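Local coordinates for protein Abbfa_003403 (Acinetobacter baumannii, PDB 4ZXH) that is a four-domain nonribosomal peptide synthetase, with condensation, adenylation, carrier and thioesterase domains, that probably assembles and releases a peptide product, at residues 251-265 with 313-325. Residues are numbered along the deposited sequence; the frame is centred on the assembly and turned at random.
Sequences YEITLFGLVLSGFYV and LRQFTQQVQEQLR
Gln-321 reaches across to the start of helix 255-271, where its OE1 accepts two hydrogen bonds from Thr-254. Thr-254 N lies 3.1 Å from Gln-321 OE1, the N-H...O angle nearly straight at 170°, though the donor sits well above the amide plane; Thr-254 OG1 comes from the same face, 3.3 Å from Gln-321 OE1. A bend at chi2 carries the amide over to Thr-254, with CB and CG of Gln-321 lying against Ile-253 CG2. Thr-254 is itself the N-cap, its OG1 accepting from Gly-257 N, so the glutamine holds the residue that caps the opposing helix.

Farther along, Ser-261 meets Thr-317 and Val-320 where the CA atoms of the two segments come closest, 5.4 Å between those of Ser-261 and Thr-317. Both hydroxyls turn back onto their own helices: Ser-261 OG donates to Gly-257 O, Thr-317 OG1 to Leu-313 O. This leaves Thr-317 CG2 pointing into the contact, 3.4 Å from Ile-253 CD1. Phe-316 receives Tyr-264 CB at its ring edge, while Phe-256 meets Leu-324 CD2 edge-on. At the other end Tyr-251, poorly ordered, puts CE1 over one face of the Arg-314 guanidinium, the planes 75° apart; Glu-450 forms a salt bridge with Arg-314 NE.

This is helix-helix packing inside the condensation domain, of the CoA-acyltransferase superfamily; the axes of 255-265 and 313-325 cross at 114°, 9.0 Å apart. Phe-256 is about 11 Å from the bound 4'-phosphopantetheine. Met-445 of helix 428-447 packs on Leu-258 and Thr-317, Met-305 of strand 302-306 touches Tyr-264, Phe-316 and Val-320, and strand 356-360 lies against Phe-256, Val-259 and Phe-263.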
ATOM      1  N   TYR A 251     -10.824 -39.046  13.691  1.00115.06           N
ATOM      2  CA  TYR A 251     -10.482 -38.878  12.285  1.00108.89           C
ATOM      3  C   TYR A 251      -9.146 -39.572  12.019  1.00108.38           C
ATOM      4  O   TYR A 251      -8.603 -40.244  12.897  1.00110.53           O
ATOM      5  CB  TYR A 251     -10.372 -37.405  11.908  1.00108.38           C
ATOM      6  CG  TYR A 251     -11.600 -36.545  12.146  1.00113.53           C
ATOM      7  CD1 TYR A 251     -12.875 -37.087  12.174  1.00117.24           C
ATOM      8  CD2 TYR A 251     -11.473 -35.167  12.309  1.00115.04           C
ATOM      9  CE1 TYR A 251     -13.992 -36.277  12.380  1.00118.93           C
ATOM     10  CE2 TYR A 251     -12.578 -34.353  12.511  1.00113.44           C
ATOM     11  CZ  TYR A 251     -13.832 -34.910  12.545  1.00115.21           C
ATOM     12  OH  TYR A 251     -14.924 -34.093  12.746  1.00113.20           O
ATOM     13  N   GLU A 252      -8.609 -39.402  10.817  1.00105.99           N
ATOM     14  CA  GLU A 252      -7.263 -39.889  10.520  1.00106.22           C
ATOM     15  C   GLU A 252      -6.231 -38.921  11.101  1.00106.88           C
ATOM     16  O   GLU A 252      -5.105 -39.300  11.435  1.00109.46           O
ATOM     17  CB  GLU A 252      -7.060 -40.044   9.006  1.00101.21           C
ATOM     18  N   ILE A 253      -6.668 -37.676  11.256  1.00 99.64           N
ATOM     19  CA  ILE A 253      -5.807 -36.519  11.470  1.00 82.63           C
ATOM     20  C   ILE A 253      -4.999 -36.459  12.764  1.00 75.22           C
ATOM     21  O   ILE A 253      -5.271 -37.160  13.735  1.00 77.16           O
ATOM     22  CB  ILE A 253      -6.641 -35.264  11.446  1.00 81.86           C
ATOM     23  CG1 ILE A 253      -7.510 -35.243  12.694  1.00 84.34           C
ATOM     24  CG2 ILE A 253      -7.522 -35.252  10.224  1.00 83.46           C
ATOM     25  CD1 ILE A 253      -8.041 -33.905  13.025  1.00 80.33           C
ATOM     26  N   THR A 254      -4.011 -35.574  12.754  1.00 69.00           N
ATOM     27  CA  THR A 254      -3.229 -35.237  13.933  1.00 59.86           C
ATOM     28  C   THR A 254      -3.862 -34.049  14.644  1.00 56.20           C
ATOM     29  O   THR A 254      -4.688 -33.336  14.066  1.00 61.39           O
ATOM     30  CB  THR A 254      -1.774 -34.893  13.563  1.00 59.10           C
ATOM     31  OG1 THR A 254      -1.750 -33.799  12.625  1.00 62.26           O
ATOM     32  CG2 THR A 254      -1.101 -36.102  12.940  1.00 56.86           C
ATOM     33  N   LEU A 255      -3.469 -33.824  15.889  1.00 49.59           N
ATOM     34  CA  LEU A 255      -3.966 -32.675  16.630  1.00 49.18           C
ATOM     35  C   LEU A 255      -3.561 -31.366  15.944  1.00 49.69           C
ATOM     36  O   LEU A 255      -4.337 -30.403  15.902  1.00 46.54           O
ATOM     37  CB  LEU A 255      -3.450 -32.711  18.069  1.00 48.11           C
ATOM     38  CG  LEU A 255      -3.872 -31.556  18.971  1.00 49.25           C
ATOM     39  CD1 LEU A 255      -5.400 -31.412  19.009  1.00 43.15           C
ATOM     40  CD2 LEU A 255      -3.303 -31.773  20.361  1.00 41.78           C
ATOM     41  N   PHE A 256      -2.343 -31.341  15.402  1.00 47.62           N
ATOM     42  CA  PHE A 256      -1.859 -30.184  14.665  1.00 37.33           C
ATOM     43  C   PHE A 256      -2.775 -29.898  13.506  1.00 40.68           C
ATOM     44  O   PHE A 256      -3.141 -28.747  13.257  1.00 39.73           O
ATOM     45  CB  PHE A 256      -0.442 -30.396  14.146  1.00 42.62           C
ATOM     46  CG  PHE A 256      -0.026 -29.373  13.123  1.00 50.19           C
ATOM     47  CD1 PHE A 256       0.159 -28.048  13.486  1.00 47.00           C
ATOM     48  CD2 PHE A 256       0.164 -29.725  11.802  1.00 54.28           C
ATOM     49  CE1 PHE A 256       0.519 -27.094  12.558  1.00 43.26           C
ATOM     50  CE2 PHE A 256       0.537 -28.771  10.869  1.00 58.60           C
ATOM     51  CZ  PHE A 256       0.712 -27.453  11.253  1.00 51.33           C
ATOM     52  N   GLY A 257      -3.144 -30.959  12.794  1.00 47.03           N
ATOM     53  CA  GLY A 257      -4.026 -30.834  11.650  1.00 43.36           C
ATOM     54  C   GLY A 257      -5.385 -30.300  12.053  1.00 44.19           C
ATOM     55  O   GLY A 257      -5.993 -29.516  11.333  1.00 44.11           O
ATOM     56  N   LEU A 258      -5.865 -30.717  13.217  1.00 46.26           N
ATOM     57  CA  LEU A 258      -7.194 -30.317  13.651  1.00 46.63           C
ATOM     58  C   LEU A 258      -7.238 -28.826  13.914  1.00 50.98           C
ATOM     59  O   LEU A 258      -8.156 -28.134  13.486  1.00 58.20           O
ATOM     60  CB  LEU A 258      -7.599 -31.090  14.904  1.00 46.74           C
ATOM     61  CG  LEU A 258      -9.029 -30.938  15.418  1.00 45.91           C
ATOM     62  CD1 LEU A 258     -10.022 -31.212  14.316  1.00 48.06           C
ATOM     63  CD2 LEU A 258      -9.252 -31.890  16.578  1.00 47.67           C
ATOM     64  N   VAL A 259      -6.235 -28.328  14.621  1.00 46.53           N
ATOM     65  CA  VAL A 259      -6.231 -26.937  15.015  1.00 41.57           C
ATOM     66  C   VAL A 259      -5.990 -26.068  13.794  1.00 38.85           C
ATOM     67  O   VAL A 259      -6.502 -24.954  13.693  1.00 46.92           O
ATOM     68  CB  VAL A 259      -5.163 -26.676  16.099  1.00 46.60           C
ATOM     69  CG1 VAL A 259      -5.034 -25.184  16.411  1.00 43.14           C
ATOM     70  CG2 VAL A 259      -5.487 -27.479  17.357  1.00 38.30           C
ATOM     71  N   LEU A 260      -5.217 -26.576  12.845  1.00 42.91           N
ATOM     72  CA  LEU A 260      -4.981 -25.811  11.622  1.00 41.02           C
ATOM     73  C   LEU A 260      -6.307 -25.651  10.886  1.00 44.21           C
ATOM     74  O   LEU A 260      -6.647 -24.553  10.449  1.00 48.20           O
ATOM     75  CB  LEU A 260      -3.935 -26.493  10.739  1.00 39.13           C
ATOM     76  CG  LEU A 260      -3.675 -25.829   9.387  1.00 41.08           C
ATOM     77  CD1 LEU A 260      -3.162 -24.432   9.611  1.00 38.49           C
ATOM     78  CD2 LEU A 260      -2.703 -26.633   8.544  1.00 33.85           C
ATOM     79  N   SER A 261      -7.064 -26.744  10.781  1.00 40.99           N
ATOM     80  CA  SER A 261      -8.410 -26.707  10.204  1.00 42.68           C
ATOM     81  C   SER A 261      -9.281 -25.649  10.873  1.00 47.09           C
ATOM     82  O   SER A 261      -9.943 -24.856  10.197  1.00 54.51           O
ATOM     83  CB  SER A 261      -9.084 -28.068  10.320  1.00 51.26           C
ATOM     84  OG  SER A 261      -8.440 -28.998   9.475  1.00 65.43           O
ATOM     85  N   GLY A 262      -9.273 -25.644  12.204  1.00 44.91           N
ATOM     86  CA  GLY A 262      -9.955 -24.619  12.969  1.00 43.11           C
ATOM     87  C   GLY A 262      -9.523 -23.215  12.571  1.00 43.87           C
ATOM     88  O   GLY A 262     -10.354 -22.317  12.481  1.00 44.46           O
ATOM     89  N   PHE A 263      -8.231 -23.031  12.306  1.00 42.27           N
ATOM     90  CA  PHE A 263      -7.706 -21.708  11.987  1.00 39.14           C
ATOM     91  C   PHE A 263      -8.216 -21.199  10.636  1.00 44.03           C
ATOM     92  O   PHE A 263      -8.658 -20.057  10.540  1.00 46.56           O
ATOM     93  CB  PHE A 263      -6.177 -21.716  12.008  1.00 35.55           C
ATOM     94  CG  PHE A 263      -5.568 -20.364  12.238  1.00 33.78           C
ATOM     95  CD1 PHE A 263      -6.302 -19.358  12.852  1.00 34.73           C
ATOM     96  CD2 PHE A 263      -4.255 -20.107  11.878  1.00 30.98           C
ATOM     97  CE1 PHE A 263      -5.757 -18.119  13.075  1.00 30.18           C
ATOM     98  CE2 PHE A 263      -3.695 -18.858  12.112  1.00 32.70           C
ATOM     99  CZ  PHE A 263      -4.452 -17.861  12.704  1.00 30.79           C
ATOM    100  N   TYR A 264      -8.156 -22.038   9.602  1.00 45.94           N
ATOM    101  CA  TYR A 264      -8.755 -21.699   8.306  1.00 35.28           C
ATOM    102  C   TYR A 264     -10.236 -21.328   8.452  1.00 38.43           C
ATOM    103  O   TYR A 264     -10.682 -20.299   7.947  1.00 43.63           O
ATOM    104  CB  TYR A 264      -8.643 -22.865   7.324  1.00 36.07           C
ATOM    105  CG  TYR A 264      -7.292 -23.077   6.692  1.00 40.20           C
ATOM    106  CD1 TYR A 264      -6.785 -22.184   5.767  1.00 33.57           C
ATOM    107  CD2 TYR A 264      -6.548 -24.206   6.986  1.00 44.87           C
ATOM    108  CE1 TYR A 264      -5.569 -22.392   5.178  1.00 32.61           C
ATOM    109  CE2 TYR A 264      -5.323 -24.420   6.407  1.00 41.35           C
ATOM    110  CZ  TYR A 264      -4.836 -23.513   5.508  1.00 46.07           C
ATOM    111  OH  TYR A 264      -3.612 -23.738   4.927  1.00 46.95           O
ATOM    112  N   VAL A 265     -10.998 -22.178   9.137  1.00 40.10           N
ATOM    113  CA  VAL A 265     -12.416 -21.913   9.345  1.00 45.91           C
ATOM    114  C   VAL A 265     -12.593 -20.531   9.958  1.00 47.21           C
ATOM    115  O   VAL A 265     -13.413 -19.751   9.494  1.00 49.15           O
ATOM    116  CB  VAL A 265     -13.081 -22.984  10.238  1.00 44.52           C
ATOM    117  CG1 VAL A 265     -14.418 -22.494  10.759  1.00 43.54           C
ATOM    118  CG2 VAL A 265     -13.266 -24.265   9.456  1.00 43.24           C
ATOM    119  N   LEU A 313     -17.302 -30.200   8.767  1.00 68.33           N
ATOM    120  CA  LEU A 313     -16.012 -30.005   9.426  1.00 56.37           C
ATOM    121  C   LEU A 313     -15.183 -31.276   9.387  1.00 67.47           C
ATOM    122  O   LEU A 313     -13.960 -31.211   9.331  1.00 67.31           O
ATOM    123  CB  LEU A 313     -16.180 -29.576  10.878  1.00 54.59           C
ATOM    124  CG  LEU A 313     -17.015 -28.339  11.170  1.00 57.83           C
ATOM    125  CD1 LEU A 313     -17.034 -28.097  12.676  1.00 57.19           C
ATOM    126  CD2 LEU A 313     -16.466 -27.142  10.414  1.00 50.99           C
ATOM    127  N   ARG A 314     -15.846 -32.430   9.449  1.00 69.86           N
ATOM    128  CA  ARG A 314     -15.137 -33.696   9.340  1.00 74.11           C
ATOM    129  C   ARG A 314     -14.462 -33.746   7.983  1.00 68.18           C
ATOM    130  O   ARG A 314     -13.240 -33.857   7.881  1.00 71.07           O
ATOM    131  CB  ARG A 314     -16.079 -34.891   9.510  1.00 84.97           C
ATOM    132  CG  ARG A 314     -15.417 -36.241   9.229  1.00 90.11           C
ATOM    133  CD  ARG A 314     -16.390 -37.402   9.372  1.00 96.97           C
ATOM    134  NE  ARG A 314     -17.066 -37.406  10.670  1.00103.59           N
ATOM    135  CZ  ARG A 314     -16.696 -38.136  11.721  1.00107.53           C
ATOM    136  NH1 ARG A 314     -15.640 -38.940  11.651  1.00111.31           N
ATOM    137  NH2 ARG A 314     -17.386 -38.061  12.853  1.00105.94           N
ATOM    138  N   GLN A 315     -15.276 -33.640   6.944  1.00 62.15           N
ATOM    139  CA  GLN A 315     -14.782 -33.691   5.585  1.00 67.13           C
ATOM    140  C   GLN A 315     -13.652 -32.689   5.356  1.00 64.82           C
ATOM    141  O   GLN A 315     -12.580 -33.054   4.880  1.00 68.99           O
ATOM    142  CB  GLN A 315     -15.931 -33.441   4.611  1.00 68.40           C
ATOM    143  CG  GLN A 315     -16.982 -34.542   4.624  1.00 72.90           C
ATOM    144  CD  GLN A 315     -18.146 -34.238   3.705  1.00 77.39           C
ATOM    145  OE1 GLN A 315     -18.499 -33.075   3.492  1.00 72.46           O
ATOM    146  NE2 GLN A 315     -18.746 -35.285   3.143  1.00 82.30           N
ATOM    147  N   PHE A 316     -13.884 -31.437   5.729  1.00 60.84           N
ATOM    148  CA  PHE A 316     -12.893 -30.383   5.535  1.00 50.66           C
ATOM    149  C   PHE A 316     -11.609 -30.594   6.349  1.00 52.70           C
ATOM    150  O   PHE A 316     -10.510 -30.341   5.856  1.00 53.58           O
ATOM    151  CB  PHE A 316     -13.500 -29.027   5.881  1.00 48.39           C
ATOM    152  CG  PHE A 316     -12.509 -27.909   5.857  1.00 47.63           C
ATOM    153  CD1 PHE A 316     -12.063 -27.393   4.651  1.00 48.76           C
ATOM    154  CD2 PHE A 316     -12.011 -27.379   7.038  1.00 45.41           C
ATOM    155  CE1 PHE A 316     -11.140 -26.377   4.619  1.00 44.11           C
ATOM    156  CE2 PHE A 316     -11.087 -26.353   7.011  1.00 42.25           C
ATOM    157  CZ  PHE A 316     -10.648 -25.852   5.798  1.00 41.20           C
ATOM    158  N   THR A 317     -11.737 -31.034   7.596  1.00 54.10           N
ATOM    159  CA  THR A 317     -10.557 -31.352   8.394  1.00 53.80           C
ATOM    160  C   THR A 317      -9.717 -32.425   7.695  1.00 56.49           C
ATOM    161  O   THR A 317      -8.491 -32.319   7.636  1.00 54.10           O
ATOM    162  CB  THR A 317     -10.921 -31.846   9.801  1.00 58.65           C
ATOM    163  OG1 THR A 317     -11.700 -30.855  10.478  1.00 64.11           O
ATOM    164  CG2 THR A 317      -9.671 -32.094  10.588  1.00 57.16           C
ATOM    165  N   GLN A 318     -10.382 -33.443   7.148  1.00 59.88           N
ATOM    166  CA  GLN A 318      -9.686 -34.488   6.393  1.00 65.10           C
ATOM    167  C   GLN A 318      -9.017 -33.903   5.137  1.00 61.61           C
ATOM    168  O   GLN A 318      -7.899 -34.284   4.777  1.00 59.95           O
ATOM    169  CB  GLN A 318     -10.650 -35.624   6.020  1.00 71.36           C
ATOM    170  CG  GLN A 318     -11.189 -36.396   7.235  1.00 83.44           C
ATOM    171  CD  GLN A 318     -12.063 -37.590   6.859  1.00 93.58           C
ATOM    172  OE1 GLN A 318     -13.005 -37.471   6.069  1.00 99.61           O
ATOM    173  NE2 GLN A 318     -11.758 -38.744   7.437  1.00 93.10           N
ATOM    174  N   GLN A 319      -9.703 -32.963   4.493  1.00 56.62           N
ATOM    175  CA  GLN A 319      -9.191 -32.278   3.305  1.00 54.02           C
ATOM    176  C   GLN A 319      -7.865 -31.567   3.616  1.00 52.51           C
ATOM    177  O   GLN A 319      -6.930 -31.580   2.809  1.00 44.19           O
ATOM    178  CB  GLN A 319     -10.259 -31.299   2.787  1.00 55.24           C
ATOM    179  CG  GLN A 319      -9.906 -30.451   1.572  1.00 67.31           C
ATOM    180  CD  GLN A 319     -11.145 -29.762   0.961  1.00 74.97           C
ATOM    181  OE1 GLN A 319     -12.285 -30.241   1.122  1.00 70.63           O
ATOM    182  NE2 GLN A 319     -10.923 -28.630   0.271  1.00 67.37           N
ATOM    183  N   VAL A 320      -7.775 -30.977   4.805  1.00 46.91           N
ATOM    184  CA  VAL A 320      -6.579 -30.237   5.188  1.00 45.56           C
ATOM    185  C   VAL A 320      -5.455 -31.207   5.513  1.00 45.66           C
ATOM    186  O   VAL A 320      -4.321 -31.033   5.067  1.00 40.81           O
ATOM    187  CB  VAL A 320      -6.843 -29.304   6.396  1.00 47.78           C
ATOM    188  CG1 VAL A 320      -5.543 -28.813   6.997  1.00 38.86           C
ATOM    189  CG2 VAL A 320      -7.730 -28.129   5.983  1.00 52.02           C
ATOM    190  N   GLN A 321      -5.780 -32.242   6.280  1.00 44.67           N
ATOM    191  CA  GLN A 321      -4.786 -33.235   6.643  1.00 47.40           C
ATOM    192  C   GLN A 321      -4.145 -33.820   5.387  1.00 52.42           C
ATOM    193  O   GLN A 321      -2.937 -34.055   5.355  1.00 59.53           O
ATOM    194  CB  GLN A 321      -5.408 -34.341   7.500  1.00 51.23           C
ATOM    195  CG  GLN A 321      -4.396 -35.332   8.038  1.00 57.33           C
ATOM    196  CD  GLN A 321      -3.367 -34.679   8.942  1.00 64.68           C
ATOM    197  OE1 GLN A 321      -3.694 -34.188  10.027  1.00 71.73           O
ATOM    198  NE2 GLN A 321      -2.116 -34.660   8.493  1.00 61.72           N
ATOM    199  N   GLU A 322      -4.950 -34.026   4.347  1.00 49.01           N
ATOM    200  CA  GLU A 322      -4.448 -34.587   3.098  1.00 49.17           C
ATOM    201  C   GLU A 322      -3.581 -33.581   2.318  1.00 51.19           C
ATOM    202  O   GLU A 322      -2.552 -33.954   1.758  1.00 54.72           O
ATOM    203  CB  GLU A 322      -5.610 -35.085   2.223  1.00 48.08           C
ATOM    204  CG  GLU A 322      -5.199 -35.686   0.864  1.00 52.87           C
ATOM    205  CD  GLU A 322      -4.344 -36.961   0.965  1.00 69.85           C
ATOM    206  OE1 GLU A 322      -4.097 -37.468   2.088  1.00 73.51           O
ATOM    207  OE2 GLU A 322      -3.923 -37.466  -0.102  1.00 75.49           O
ATOM    208  N   GLN A 323      -3.969 -32.311   2.277  1.00 45.42           N
ATOM    209  CA  GLN A 323      -3.139 -31.363   1.550  1.00 46.68           C
ATOM    210  C   GLN A 323      -1.878 -31.088   2.355  1.00 49.25           C
ATOM    211  O   GLN A 323      -0.827 -30.779   1.801  1.00 51.99           O
ATOM    212  CB  GLN A 323      -3.891 -30.067   1.244  1.00 46.38           C
ATOM    213  CG  GLN A 323      -3.134 -29.166   0.303  1.00 45.13           C
ATOM    214  CD  GLN A 323      -3.972 -28.021  -0.191  1.00 56.52           C
ATOM    215  OE1 GLN A 323      -5.174 -28.178  -0.427  1.00 64.40           O
ATOM    216  NE2 GLN A 323      -3.346 -26.848  -0.350  1.00 47.57           N
ATOM    217  N   LEU A 324      -1.980 -31.223   3.669  1.00 49.19           N
ATOM    218  CA  LEU A 324      -0.810 -31.118   4.522  1.00 44.33           C
ATOM    219  C   LEU A 324       0.147 -32.298   4.245  1.00 48.15           C
ATOM    220  O   LEU A 324       1.357 -32.097   4.069  1.00 42.85           O
ATOM    221  CB  LEU A 324      -1.237 -31.075   5.985  1.00 38.12           C
ATOM    222  CG  LEU A 324      -0.157 -30.724   7.001  1.00 45.63           C
ATOM    223  CD1 LEU A 324       0.283 -29.292   6.828  1.00 47.76           C
ATOM    224  CD2 LEU A 324      -0.643 -30.977   8.418  1.00 45.50           C
ATOM    225  N   ARG A 325      -0.398 -33.515   4.172  1.00 41.19           N
ATOM    226  CA  ARG A 325       0.426 -34.707   3.945  1.00 51.63           C
ATOM    227  C   ARG A 325       1.183 -34.618   2.627  1.00 54.65           C
ATOM    228  O   ARG A 325       2.382 -34.903   2.572  1.00 65.09           O
ATOM    229  CB  ARG A 325      -0.414 -35.993   3.965  1.00 44.95           C
ATOM    230  CG  ARG A 325       0.387 -37.252   3.610  1.00 46.53           C
ATOM    231  CD  ARG A 325      -0.422 -38.544   3.719  1.00 54.21           C
ATOM    232  NE  ARG A 325      -1.385 -38.704   2.632  1.00 64.81           N
ATOM    233  CZ  ARG A 325      -1.148 -39.380   1.511  1.00 72.79           C
ATOM    234  NH1 ARG A 325       0.029 -39.966   1.319  1.00 76.95           N
ATOM    235  NH2 ARG A 325      -2.089 -39.472   0.577  1.00 72.60           N
TER